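Local coordinates for protein pyridoxamine 5-phosphate-dependent dehydrase (Escherichia coli, PDB 3B8X) that removes the C3' hydroxyl of GDP-4-keto-6-deoxy-D-mannose by a combined transamination and deoxygenation, a step in making the O-antigen sugar L-colitose, at residues Ser57-Asn62 with Val88-Thr93. The protein carries 1 engineered substitution. Numbering follows the deposited sequence.
With G4M ([(2R,3S,4R,5R)-5-(2-amino-6-oxo-1,6-dihydro-9H-purin-9-yl)-3,4-dihydroxytetrahydrofuran-2-yl]methyl (2R,3S,4S,5S,6R)-3,4-dihydroxy-5-[({3-hydroxy-2-methyl-5-[(phosphonooxy)methyl]pyridin-4-yl}methyl)amino]-6-methyltetrahydro-2H-pyran-2-yl dihydrogen diphosphate), chain O.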
loop_
_atom_site.group_PDB
_atom_site.type_symbol
_atom_site.label_atom_id
_atom_site.label_comp_id
_atom_site.label_asym_id
_atom_site.label_seq_id
_atom_site.Cartn_x
_atom_site.Cartn_y
_atom_site.Cartn_z
ATOM N N SER B 57 0.541 -4.347 5.021
ATOM C CA SER B 57 1.611 -5.371 4.946
ATOM C C SER B 57 2.808 -4.856 5.743
ATOM O O SER B 57 2.813 -3.700 6.195
ATOM C CB SER B 57 2.062 -5.665 3.501
ATOM O OG SER B 57 2.578 -4.480 2.914
ATOM N N GLY B 58 3.773 -5.730 5.986
ATOM C CA GLY B 58 4.970 -5.306 6.702
ATOM C C GLY B 58 5.728 -4.291 5.809
ATOM O O GLY B 58 6.455 -3.444 6.313
ATOM N N SER B 59 5.555 -4.370 4.489
ATOM C CA SER B 59 6.206 -3.396 3.595
ATOM C C SER B 59 5.596 -2.001 3.764
ATOM O O SER B 59 6.312 -1.013 3.832
ATOM C CB SER B 59 6.128 -3.823 2.112
ATOM O OG SER B 59 6.731 -5.094 1.884
ATOM N N THR B 60 4.260 -1.912 3.807
ATOM C CA THR B 60 3.641 -0.628 4.031
ATOM C C THR B 60 3.862 -0.219 5.491
ATOM O O THR B 60 3.762 0.955 5.854
ATOM C CB THR B 60 2.137 -0.650 3.594
ATOM O OG1 THR B 60 1.397 -1.632 4.336
ATOM C CG2 THR B 60 2.033 -0.899 2.119
ATOM N N ALA B 61 4.200 -1.151 6.367
ATOM C CA ALA B 61 4.484 -0.668 7.735
ATOM C C ALA B 61 5.850 0.075 7.770
ATOM O O ALA B 61 6.010 1.179 8.337
ATOM C CB ALA B 61 4.454 -1.875 8.742
ATOM N N ASN B 62 6.816 -0.471 7.051
ATOM C CA ASN B 62 8.103 0.180 6.938
ATOM C C ASN B 62 7.933 1.500 6.193
ATOM O O ASN B 62 8.609 2.480 6.520
ATOM C CB ASN B 62 9.059 -0.695 6.113
ATOM C CG ASN B 62 9.719 -1.780 6.905
ATOM O OD1 ASN B 62 9.646 -1.805 8.128
ATOM N ND2 ASN B 62 10.400 -2.696 6.203
ATOM N N VAL B 88 22.059 -7.008 4.599
ATOM C CA VAL B 88 21.192 -8.106 4.202
ATOM C C VAL B 88 19.909 -7.927 4.925
ATOM O O VAL B 88 19.897 -7.733 6.141
ATOM C CB VAL B 88 21.716 -9.490 4.681
ATOM C CG1 VAL B 88 20.683 -10.651 4.317
ATOM C CG2 VAL B 88 23.142 -9.748 4.125
ATOM N N SER B 89 18.814 -7.969 4.171
ATOM C CA SER B 89 17.507 -7.893 4.814
ATOM C C SER B 89 16.459 -8.088 3.745
ATOM O O SER B 89 16.650 -8.903 2.863
ATOM C CB SER B 89 17.314 -6.607 5.625
ATOM O OG SER B 89 16.992 -5.518 4.786
ATOM N N TRP B 90 15.387 -7.313 3.790
ATOM C CA TRP B 90 14.347 -7.446 2.784
ATOM C C TRP B 90 14.327 -6.181 1.920
ATOM O O TRP B 90 14.734 -5.106 2.349
ATOM C CB TRP B 90 12.985 -7.753 3.448
ATOM C CG TRP B 90 11.889 -8.066 2.456
ATOM C CD1 TRP B 90 10.861 -7.248 2.100
ATOM C CD2 TRP B 90 11.737 -9.280 1.694
ATOM N NE1 TRP B 90 10.057 -7.891 1.158
ATOM C CE2 TRP B 90 10.614 -9.107 0.853
ATOM C CE3 TRP B 90 12.471 -10.483 1.613
ATOM C CZ2 TRP B 90 10.179 -10.101 -0.019
ATOM C CZ3 TRP B 90 12.058 -11.467 0.705
ATOM C CH2 TRP B 90 10.901 -11.278 -0.073
ATOM N N SER B 91 13.870 -6.330 0.691
ATOM C CA SER B 91 13.898 -5.242 -0.270
ATOM C C SER B 91 13.196 -3.992 0.250
ATOM O O SER B 91 13.696 -2.860 0.154
ATOM C CB SER B 91 13.247 -5.731 -1.574
ATOM O OG SER B 91 11.861 -6.007 -1.372
ATOM N N THR B 92 12.009 -4.212 0.798
ATOM C CA THR B 92 11.191 -3.138 1.349
ATOM C C THR B 92 11.677 -2.577 2.688
ATOM O O THR B 92 11.075 -1.654 3.211
ATOM C CB THR B 92 9.670 -3.417 1.319
ATOM O OG1 THR B 92 9.360 -4.524 2.172
ATOM C CG2 THR B 92 9.165 -3.671 -0.090
ATOM N N THR B 93 12.777 -3.108 3.223
ATOM C CA THR B 93 13.461 -2.456 4.332
ATOM C C THR B 93 14.147 -1.219 3.678
ATOM O O THR B 93 14.097 -0.079 4.195
ATOM C CB THR B 93 14.579 -3.301 4.905
ATOM O OG1 THR B 93 14.029 -4.541 5.352
ATOM C CG2 THR B 93 15.159 -2.576 6.125
HETATM O OP3 G4M O . 5.865 -9.398 3.179
HETATM P PL G4M O . 5.563 -8.064 3.981
HETATM O OP1 G4M O . 5.234 -6.806 3.010
HETATM O OP2 G4M O . 4.313 -8.316 4.959
HETATM O OP4 G4M O . 6.822 -7.747 4.965
HETATM C C5B G4M O . 7.859 -7.229 4.182
HETATM C C5L G4M O . 9.123 -7.466 4.917
HETATM C C6L G4M O . 9.748 -6.399 5.548
HETATM N N1L G4M O . 10.900 -6.584 6.151
HETATM C C2L G4M O . 11.514 -7.747 6.201
HETATM C C2A G4M O . 12.866 -7.868 6.865
HETATM C C3L G4M O . 10.953 -8.889 5.638
HETATM O O3L G4M O . 11.665 -10.036 5.663
HETATM C C4L G4M O . 9.683 -8.749 4.993
HETATM C C4A G4M O . 9.043 -9.833 4.375
HETATM N N4A G4M O . 9.651 -10.980 4.308
HETATM C C4G G4M O . 8.953 -12.097 3.779
HETATM C C5G G4M O . 9.883 -13.045 3.059
HETATM C C6G G4M O . 11.090 -13.384 3.933
HETATM O O5G G4M O . 9.078 -14.215 2.954
HETATM C C3G G4M O . 7.879 -11.670 2.765
HETATM O O3G G4M O . 6.613 -11.792 3.404
HETATM C C2G G4M O . 7.901 -12.636 1.544
HETATM O O2G G4M O . 6.710 -12.527 0.758
HETATM C C1G G4M O . 8.037 -14.070 1.999
HETATM O O1G G4M O . 8.523 -14.786 0.871
HETATM P P2 G4M O . 7.988 -16.259 0.601
HETATM O O3P G4M O . 8.052 -17.127 1.964
HETATM O O4P G4M O . 9.029 -16.973 -0.417
HETATM O OPP G4M O . 6.495 -16.004 0.047
HETATM P P G4M O . 5.814 -17.318 -0.580
HETATM O O1P G4M O . 6.590 -18.142 -1.735
HETATM O O2P G4M O . 4.496 -16.665 -1.190
HETATM O "O5'" G4M O . 5.216 -18.205 0.584
HETATM C "C5'" G4M O . 6.149 -19.171 1.020
HETATM C "C4'" G4M O . 5.439 -20.516 1.018
HETATM O "O4'" G4M O . 4.089 -20.355 1.547
HETATM C "C3'" G4M O . 5.279 -21.028 -0.432
HETATM O "O3'" G4M O . 5.330 -22.445 -0.365
HETATM C "C2'" G4M O . 3.877 -20.518 -0.834
HETATM O "O2'" G4M O . 3.318 -21.426 -1.792
HETATM C "C1'" G4M O . 3.151 -20.674 0.494
HETATM N N9 G4M O . 1.977 -19.798 0.573
HETATM C C8 G4M O . 2.000 -18.440 0.601
HETATM N N7 G4M O . 0.757 -18.015 0.720
HETATM C C4 G4M O . 0.679 -20.227 0.699
HETATM C C5 G4M O . -0.123 -19.066 0.796
HETATM C C6 G4M O . -1.548 -19.213 0.955
HETATM O O6 G4M O . -2.315 -18.267 1.056
HETATM N N3 G4M O . 0.109 -21.434 0.735
HETATM C C2 G4M O . -1.203 -21.550 0.861
HETATM N N1 G4M O . -2.041 -20.470 0.973
HETATM N N2 G4M O . -1.758 -22.792 0.875
#
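Thr-92 OG1 donates to Ser-59 OG over 2.7 Å, and Ser-59 OG donates to G4M OP1 at 2.5 Å, so a chain of two hydrogen bonds runs from Thr-92 through Ser-59 to the cofactor phosphate. The Ser-59 torsion explains this reach: with OG anti to the carbonyl carbon (chi1 -58°), the hydroxyl lies beside its own backbone N, which also binds OP1. Gly-58 N adds a bond of 2.8 Å to G4M OP2. Two N-terminal amides grip the phosphate where the helix dipole probably favours negative charge, and a Ser-57/Thr-60 capping box closes the same turn (Thr-60 N to Ser-57 OG 3.2 Å).

A second link is made by Asn-62, whose ND2 gives a bond of 3.2 Å to Thr-92 O, approaching from above the carbonyl plane, 51° out of it. ND2 is also hydrogen-bonded to Asp-161 OD2, and OD1 to Thr-183 OG1, which fixes the amide's rotation.

The pyrrole edge of Trp-90 (CG, CD1) lies over the pyridine ring of the cofactor-sugar adduct G4M, the planes about 15° apart and CD1 3.3 Å from G4M C5L. N4A, in the linker to the sugar, is over the indole centre, and Thr-92 OG1 sits in plane at the ring edge. Phe-242 and Phe-244 of the second subunit meet Trp-90 edge-to-face.

Phosphate at a helix N-terminus and an aromatic ring over the pyridine mark the pyridoxal phosphate site of this DegT/DnrJ/EryC1 aminotransferase. Helices 58-68 and 91-99, following strands 51-55 and 82-86 of the mixed sheet, start together at the cofactor part of G4M; Thr-93 packs on strand 129-135.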